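Side-chain contacts in ABC transporter substrate-binding protein (Staphylococcus aureus subsp. aureus NCTC 8325, PDB 3UN6), which is of uncharacterised function but probably captures a ligand for an ABC-type importer at the cell membrane, and binds zinc: residues A[291-294]-A[295-299]; A[92-95]-A[96-100]; A[146-149]-A[150-154]. All coordinates share one frame; numbering follows the deposited sequence.

In the fold
Contact 2 (92-100) comes first along the chain, contact 3 (146-154) next and contact 1 (291-299) last, yet their centres lie only about 11 to 12 Å apart. Contact 2 runs from strand 89-93 of the five-stranded sheet into helix 94-102, contact 3 starts helix 148-159 of the other sheet's beta-alpha-beta unit, and contact 1 is part of helix 288-300, which packs against both. Ile294 touches Glu95 and Met98, while Leu297 meets Leu151. Contacts 2 and 3 approach the zinc site of His46, Cys220 and Cys221 closely. Elements attached to two sheets thus converge beside the zinc, consistent with the two-lobed architecture of substrate-binding proteins of ABC importers.

Contact 1 of 3, residues A[291-294]-A[295-299]; sequences YQEI and TTLVK
Tyr291 and Thr295 are joined by one of a run of regular alpha-helical hydrogen bonds within helix 288-300, each linking a carbonyl of 291-294 to the amide four residues on. Thr295 N sits 3.0 Å from Tyr291 O, and Val298 N lies 2.9 Å from Ile294 O. Leu297 N to Glu293 O is slightly longer, at 3.2 Å. Thr295, although buried, holds OG1 between its backbone N and carbonyl carbon (chi1 62°), which turns the hydroxyl back toward Gln292. There it finds two acceptors, Gln292 O and, 2.7 Å away, Gln292 OE1; its one proton can serve either. The bend of the Gln292 chain at chi2 (75°) folds the amide over to this hydroxyl. Gln292 O, which already accepts Thr296 N, also has both threonine hydroxyls close by, Thr296 OG1 at 3.0 Å. Threonine suits both places because its short hydroxyl reaches back to the preceding turn.

In Thr295 the added methyl packs beside Tyr291, where Thr295 CG2 lies only 3.2 Å from Tyr291 CE1, a tight and oblique approach to the ring. Tyr291 OH is hydrogen-bonded to Pro307 O, so the far end of that ring is tied down as well. On the buried side, the branch methyls Ile294 CG2 and Val298 CG2 meet at 4.0 Å. Both reach Glu95 of helix 94-102, and Ile294 also touches Met98. The arrangement is that of an amphipathic helix, with Gln292 and Thr296 on its exposed side and branched aliphatics packed on a neighbouring helix, the Ile294 side chain about 10 Å from the zinc ion.

Contact 2 of 3, residues A[92-95]-A[96-100]; sequences TLIE and LAMKS
Ile94 and Met98, the latter deposited as selenomethionine, pack one turn apart, with Ile94 CG1 4.0 Å from Met98 SE. Ile94 extends CG1 anti to its backbone N (chi1 -169°), whereas Met98 keeps CG beside its own N. That choice brings Met98 CG to 3.0 Å from Ile94 O, close against the oxygen that also accepts Met98 N. The Met98 chain then turns at chi3 (62°), and this flexible selenoether fits among Tyr291, Ile294, Phe304 and Phe312.

Leu93, at the N-cap, has no side-chain acceptor for the first-turn amides; its carbonyl makes the first i to i+4 bond, Leu93 O to Ala97 N, at 3.1 Å. The aliphatic stems of Leu93 and Leu96 touch through their CB atoms at 3.8 Å. Thr92, still in the strand, sends CG2 to Ala97 CB, also at 3.8 Å, and the small alanine lets the strand end lie close against the first turn. The Thr92 hydroxyl, OG1, faces Leu96 CD2 at 4.1 Å, and this buried atom has no polar partner in the model.

Glu95 sets CG beside its N and bends at chi2 (82°), so the carboxylate folds back along the helix start instead of extending outward. Glu95 OE2 is hydrogen-bonded to Thr148 OG1, while Val298 packs on the aliphatic stem and Ile294 lies against the carboxylate oxygen. Lys99 leads away and hydrogen-bonds through NZ to Gln102 OE1. Glu95 is thus a buried acid near the positive end of a helix dipole, which could stabilise its anion, whereas its apolar neighbours would tend to raise its pKa.

Contact 3 of 3, residues A[146-149]-A[150-154]; sequences YSTH and YLLLE. With PO4 (phosphate ion), chain E.
Ser147 places OG between its backbone N and carbonyl carbon (chi1 66°), which aims the hydroxyl at Tyr150 N, 3.2 Å away. With Thr148, the rotation that keeps OG1 beside the backbone N (chi1 -68°) sends methyl CG2 toward Leu152, whose CD1 it meets at 4.0 Å. The bond from Tyr150 is nearly straight, its N-H...O angle being 162°. Serine suits this N-cap because its short hydroxyl can take an amide of the first turn while also bonding to His144 O. The cap starts helix 148-159, the crossover helix of a beta-alpha-beta unit between strands 138-142 and 167-171. Past the cap, Leu152 N bonds to Thr148 O at 2.8 Å. Thr148 OG1 is hydrogen-bonded to Tyr219 O, tying the helix to the neighbouring loop. The edge of the His149 imidazole, in its plane, faces Ser147 CB, and NE2 is held by Asn118 OD1. The His149 side chain lies about 4 Å, nearest atoms, from the zinc ion. A phosphate ion, probably from the crystallisation liquor, meets the Tyr146 ring at its edge; Tyr146 OH to phosphate O2, at 2.4 Å, is doubtfully short, and Arg145 also binds the ion.

Contact 1 of 3, residues A[291-294]-A[295-299]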
loop_
_atom_site.group_PDB
_atom_site.type_symbol
_atom_site.label_atom_id
_atom_site.label_comp_id
_atom_site.label_asym_id
_atom_site.label_seq_id
_atom_site.Cartn_x
_atom_site.Cartn_y
_atom_site.Cartn_z
ATOM N N TYR A 291 -8.766 7.363 -8.730
ATOM C CA TYR A 291 -8.389 6.269 -9.628
ATOM C C TYR A 291 -7.860 6.835 -10.964
ATOM O O TYR A 291 -6.861 6.353 -11.533
ATOM C CB TYR A 291 -9.570 5.313 -9.865
ATOM C CG TYR A 291 -9.198 4.165 -10.751
ATOM C CD1 TYR A 291 -9.531 4.147 -12.101
ATOM C CD2 TYR A 291 -8.466 3.098 -10.243
ATOM C CE1 TYR A 291 -9.145 3.064 -12.928
ATOM C CE2 TYR A 291 -8.081 2.059 -11.043
ATOM C CZ TYR A 291 -8.425 2.039 -12.385
ATOM O OH TYR A 291 -8.031 0.962 -13.151
ATOM N N GLN A 292 -8.524 7.872 -11.453
ATOM C CA GLN A 292 -8.138 8.471 -12.698
ATOM C C GLN A 292 -6.726 9.066 -12.613
ATOM O O GLN A 292 -5.982 9.060 -13.602
ATOM C CB GLN A 292 -9.160 9.530 -13.113
ATOM C CG GLN A 292 -8.957 9.998 -14.548
ATOM C CD GLN A 292 -9.418 8.978 -15.606
ATOM O OE1 GLN A 292 -8.617 8.223 -16.147
ATOM N NE2 GLN A 292 -10.707 8.966 -15.892
ATOM N N GLU A 293 -6.352 9.586 -11.442
ATOM C CA GLU A 293 -4.998 10.132 -11.259
ATOM C C GLU A 293 -3.951 9.040 -11.462
ATOM O O GLU A 293 -2.906 9.277 -12.083
ATOM C CB GLU A 293 -4.820 10.723 -9.856
ATOM C CG GLU A 293 -3.461 11.379 -9.618
ATOM C CD GLU A 293 -3.368 12.078 -8.251
ATOM O OE1 GLU A 293 -3.611 11.423 -7.204
ATOM O OE2 GLU A 293 -3.038 13.285 -8.238
ATOM N N ILE A 294 -4.205 7.856 -10.903
ATOM C CA ILE A 294 -3.265 6.717 -11.062
ATOM C C ILE A 294 -3.213 6.241 -12.511
ATOM O O ILE A 294 -2.123 5.986 -13.045
ATOM C CB ILE A 294 -3.590 5.529 -10.121
ATOM C CG1 ILE A 294 -3.463 5.978 -8.647
ATOM C CG2 ILE A 294 -2.633 4.288 -10.419
ATOM C CD1 ILE A 294 -2.095 6.607 -8.303
ATOM N N THR A 295 -4.369 6.152 -13.165
ATOM C CA THR A 295 -4.386 5.720 -14.576
ATOM C C THR A 295 -3.583 6.675 -15.450
ATOM O O THR A 295 -2.830 6.243 -16.325
ATOM C CB THR A 295 -5.827 5.517 -15.152
ATOM O OG1 THR A 295 -6.558 6.743 -15.136
ATOM C CG2 THR A 295 -6.604 4.451 -14.348
ATOM N N THR A 296 -3.728 7.973 -15.188
ATOM C CA THR A 296 -3.034 9.004 -15.935
ATOM C C THR A 296 -1.529 8.832 -15.830
ATOM O O THR A 296 -0.808 8.867 -16.834
ATOM C CB THR A 296 -3.408 10.404 -15.406
ATOM O OG1 THR A 296 -4.740 10.718 -15.810
ATOM C CG2 THR A 296 -2.455 11.445 -15.940
ATOM N N LEU A 297 -1.066 8.638 -14.604
ATOM C CA LEU A 297 0.347 8.486 -14.319
ATOM C C LEU A 297 0.936 7.175 -14.900
ATOM O O LEU A 297 2.034 7.177 -15.415
ATOM C CB LEU A 297 0.588 8.583 -12.803
ATOM C CG LEU A 297 0.253 9.917 -12.108
ATOM C CD1 LEU A 297 0.468 9.785 -10.605
ATOM C CD2 LEU A 297 1.095 11.097 -12.664
ATOM N N VAL A 298 0.196 6.075 -14.809
ATOM C CA VAL A 298 0.612 4.780 -15.382
ATOM C C VAL A 298 0.718 4.908 -16.908
ATOM O O VAL A 298 1.676 4.423 -17.525
ATOM C CB VAL A 298 -0.427 3.680 -15.031
ATOM C CG1 VAL A 298 -0.291 2.461 -15.946
ATOM C CG2 VAL A 298 -0.358 3.313 -13.525
ATOM N N LYS A 299 -0.251 5.594 -17.509
ATOM C CA LYS A 299 -0.283 5.798 -18.971
ATOM C C LYS A 299 0.884 6.711 -19.373
ATOM O O LYS A 299 1.613 6.457 -20.342
ATOM C CB LYS A 299 -1.602 6.495 -19.385
ATOM C CG LYS A 299 -2.334 5.902 -20.559
ATOM C CD LYS A 299 -1.485 5.582 -21.730
ATOM C CE LYS A 299 -2.365 5.129 -22.858
ATOM N NZ LYS A 299 -1.566 4.646 -23.969
HETATM O O HOH W 1 -6.450 8.704 -17.160
#

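Contact 2 of 3, residues A[92-95]-A[96-100]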
loop_
_atom_site.group_PDB
_atom_site.type_symbol
_atom_site.label_atom_id
_atom_site.label_comp_id
_atom_site.label_asym_id
_atom_site.label_seq_id
_atom_site.Cartn_x
_atom_site.Cartn_y
_atom_site.Cartn_z
ATOM N N THR A 92 -3.063 -4.761 -1.490
ATOM C CA THR A 92 -1.972 -4.783 -2.472
ATOM C C THR A 92 -1.779 -3.476 -3.224
ATOM O O THR A 92 -2.662 -2.615 -3.255
ATOM C CB THR A 92 -2.209 -5.962 -3.502
ATOM O OG1 THR A 92 -1.046 -6.171 -4.330
ATOM C CG2 THR A 92 -3.407 -5.684 -4.384
ATOM N N LEU A 93 -0.604 -3.326 -3.816
ATOM C CA LEU A 93 -0.292 -2.150 -4.626
ATOM C C LEU A 93 -1.353 -2.044 -5.745
ATOM O O LEU A 93 -1.641 -3.031 -6.443
ATOM C CB LEU A 93 1.085 -2.282 -5.259
ATOM C CG LEU A 93 2.249 -2.493 -4.287
ATOM C CD1 LEU A 93 3.508 -2.718 -5.108
ATOM C CD2 LEU A 93 2.387 -1.311 -3.310
ATOM N N ILE A 94 -1.928 -0.853 -5.912
ATOM C CA ILE A 94 -3.005 -0.679 -6.888
ATOM C C ILE A 94 -2.528 -0.876 -8.328
ATOM O O ILE A 94 -3.264 -1.422 -9.146
ATOM C CB ILE A 94 -3.787 0.681 -6.672
ATOM C CG1 ILE A 94 -5.067 0.701 -7.515
ATOM C CG2 ILE A 94 -2.893 1.906 -6.943
ATOM C CD1 ILE A 94 -5.880 2.023 -7.413
ATOM N N GLU A 95 -1.283 -0.475 -8.630
ATOM C CA GLU A 95 -0.762 -0.578 -9.993
ATOM C C GLU A 95 -0.498 -2.020 -10.337
ATOM O O GLU A 95 -0.733 -2.431 -11.455
ATOM C CB GLU A 95 0.527 0.253 -10.212
ATOM C CG GLU A 95 0.364 1.810 -10.090
ATOM C CD GLU A 95 0.380 2.352 -8.651
ATOM O OE1 GLU A 95 0.494 1.554 -7.684
ATOM O OE2 GLU A 95 0.306 3.596 -8.481
ATOM N N LEU A 96 -0.005 -2.773 -9.352
ATOM C CA LEU A 96 0.315 -4.207 -9.486
ATOM C C LEU A 96 -0.956 -4.996 -9.767
ATOM O O LEU A 96 -0.989 -5.875 -10.643
ATOM C CB LEU A 96 0.991 -4.701 -8.199
ATOM C CG LEU A 96 1.505 -6.138 -8.159
ATOM C CD1 LEU A 96 2.407 -6.464 -9.364
ATOM C CD2 LEU A 96 2.230 -6.396 -6.811
ATOM N N ALA A 97 -1.994 -4.682 -8.999
ATOM C CA ALA A 97 -3.325 -5.271 -9.184
ATOM C C ALA A 97 -3.930 -4.870 -10.566
ATOM O O ALA A 97 -4.541 -5.679 -11.243
ATOM C CB ALA A 97 -4.240 -4.841 -8.031
HETATM N N MSE A 98 -3.741 -3.619 -10.980
HETATM C CA MSE A 98 -4.221 -3.149 -12.296
HETATM C C MSE A 98 -3.535 -3.900 -13.453
HETATM O O MSE A 98 -4.164 -4.258 -14.436
HETATM C CB MSE A 98 -3.950 -1.647 -12.452
HETATM C CG MSE A 98 -4.869 -0.752 -11.637
HETATM SE SE MSE A 98 -4.192 1.074 -11.373
HETATM C CE MSE A 98 -4.158 1.613 -13.238
ATOM N N LYS A 99 -2.228 -4.112 -13.332
ATOM C CA LYS A 99 -1.458 -4.828 -14.341
ATOM C C LYS A 99 -1.939 -6.270 -14.417
ATOM O O LYS A 99 -2.185 -6.783 -15.496
ATOM C CB LYS A 99 0.032 -4.790 -13.994
ATOM C CG LYS A 99 0.909 -5.652 -14.868
ATOM C CD LYS A 99 0.904 -5.197 -16.302
ATOM C CE LYS A 99 1.820 -6.089 -17.136
ATOM N NZ LYS A 99 1.762 -5.788 -18.591
ATOM N N SER A 100 -2.081 -6.907 -13.263
ATOM C CA SER A 100 -2.574 -8.265 -13.188
ATOM C C SER A 100 -3.960 -8.304 -13.851
ATOM O O SER A 100 -4.266 -9.198 -14.638
ATOM C CB SER A 100 -2.626 -8.724 -11.735
ATOM O OG SER A 100 -2.958 -10.101 -11.668
#

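Contact 3 of 3, residues A[146-149]-A[150-154]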
loop_
_atom_site.group_PDB
_atom_site.type_symbol
_atom_site.label_atom_id
_atom_site.label_comp_id
_atom_site.label_asym_id
_atom_site.label_seq_id
_atom_site.Cartn_x
_atom_site.Cartn_y
_atom_site.Cartn_z
ATOM N N TYR A 146 5.612 -1.682 -10.593
ATOM C CA TYR A 146 4.239 -1.182 -10.688
ATOM C C TYR A 146 3.833 -0.753 -9.306
ATOM O O TYR A 146 3.194 -1.508 -8.557
ATOM C CB TYR A 146 3.296 -2.244 -11.276
ATOM C CG TYR A 146 3.826 -2.806 -12.592
ATOM C CD1 TYR A 146 4.131 -1.958 -13.652
ATOM C CD2 TYR A 146 3.986 -4.177 -12.783
ATOM C CE1 TYR A 146 4.622 -2.459 -14.857
ATOM C CE2 TYR A 146 4.482 -4.680 -13.982
ATOM C CZ TYR A 146 4.786 -3.811 -15.014
ATOM O OH TYR A 146 5.275 -4.291 -16.206
ATOM N N SER A 147 4.218 0.468 -8.955
ATOM C CA SER A 147 3.940 0.990 -7.639
ATOM C C SER A 147 3.812 2.489 -7.660
ATOM O O SER A 147 4.350 3.137 -8.532
ATOM C CB SER A 147 5.049 0.593 -6.664
ATOM O OG SER A 147 6.316 1.196 -6.969
ATOM N N THR A 148 3.061 3.014 -6.705
ATOM C CA THR A 148 2.923 4.453 -6.498
ATOM C C THR A 148 4.289 5.052 -6.103
ATOM O O THR A 148 4.556 6.215 -6.322
ATOM C CB THR A 148 1.863 4.708 -5.417
ATOM O OG1 THR A 148 0.595 4.314 -5.936
ATOM C CG2 THR A 148 1.786 6.212 -4.962
ATOM N N HIS A 149 5.144 4.223 -5.528
ATOM C CA HIS A 149 6.493 4.622 -5.119
ATOM C C HIS A 149 7.317 5.032 -6.317
ATOM O O HIS A 149 7.972 6.071 -6.279
ATOM C CB HIS A 149 7.128 3.475 -4.337
ATOM C CG HIS A 149 6.240 2.979 -3.255
ATOM N ND1 HIS A 149 5.369 1.920 -3.439
ATOM C CD2 HIS A 149 5.988 3.469 -2.016
ATOM C CE1 HIS A 149 4.662 1.750 -2.338
ATOM N NE2 HIS A 149 5.020 2.672 -1.457
ATOM N N TYR A 150 7.277 4.238 -7.392
ATOM C CA TYR A 150 7.936 4.610 -8.649
ATOM C C TYR A 150 7.392 5.965 -9.147
ATOM O O TYR A 150 8.152 6.833 -9.561
ATOM C CB TYR A 150 7.690 3.553 -9.735
ATOM C CG TYR A 150 8.125 3.965 -11.130
ATOM C CD1 TYR A 150 7.208 4.407 -12.080
ATOM C CD2 TYR A 150 9.476 3.951 -11.484
ATOM C CE1 TYR A 150 7.630 4.787 -13.359
ATOM C CE2 TYR A 150 9.887 4.317 -12.727
ATOM C CZ TYR A 150 8.975 4.739 -13.664
ATOM O OH TYR A 150 9.447 5.097 -14.894
ATOM N N LEU A 151 6.079 6.127 -9.107
ATOM C CA LEU A 151 5.452 7.363 -9.569
ATOM C C LEU A 151 5.844 8.561 -8.712
ATOM O O LEU A 151 6.100 9.638 -9.228
ATOM C CB LEU A 151 3.918 7.222 -9.597
ATOM C CG LEU A 151 3.412 6.062 -10.470
ATOM C CD1 LEU A 151 1.882 5.927 -10.339
ATOM C CD2 LEU A 151 3.828 6.227 -11.935
ATOM N N LEU A 152 5.882 8.373 -7.398
ATOM C CA LEU A 152 6.260 9.447 -6.481
ATOM C C LEU A 152 7.680 9.911 -6.767
ATOM O O LEU A 152 7.963 11.121 -6.832
ATOM C CB LEU A 152 6.142 8.981 -5.025
ATOM C CG LEU A 152 4.746 8.898 -4.406
ATOM C CD1 LEU A 152 4.765 8.064 -3.119
ATOM C CD2 LEU A 152 4.201 10.305 -4.150
ATOM N N LEU A 153 8.570 8.944 -6.967
ATOM C CA LEU A 153 9.959 9.258 -7.224
ATOM C C LEU A 153 10.160 9.969 -8.543
ATOM O O LEU A 153 10.945 10.913 -8.617
ATOM C CB LEU A 153 10.826 8.011 -7.106
ATOM C CG LEU A 153 11.196 7.573 -5.689
ATOM C CD1 LEU A 153 11.760 6.087 -5.748
ATOM C CD2 LEU A 153 12.210 8.518 -5.107
ATOM N N GLU A 154 9.443 9.538 -9.576
ATOM C CA GLU A 154 9.525 10.195 -10.870
ATOM C C GLU A 154 8.961 11.610 -10.817
ATOM O O GLU A 154 9.431 12.504 -11.524
ATOM C CB GLU A 154 8.802 9.369 -11.942
ATOM C CG GLU A 154 9.622 8.218 -12.424
ATOM C CD GLU A 154 10.819 8.676 -13.201
ATOM O OE1 GLU A 154 10.635 9.124 -14.350
ATOM O OE2 GLU A 154 11.948 8.570 -12.693
HETATM P P PO4 E . 5.992 -7.210 -17.701
HETATM O O1 PO4 E . 7.220 -8.054 -17.915
HETATM O O2 PO4 E . 6.095 -6.501 -16.374
HETATM O O3 PO4 E . 5.900 -6.181 -18.807
HETATM O O4 PO4 E . 4.743 -8.052 -17.692
#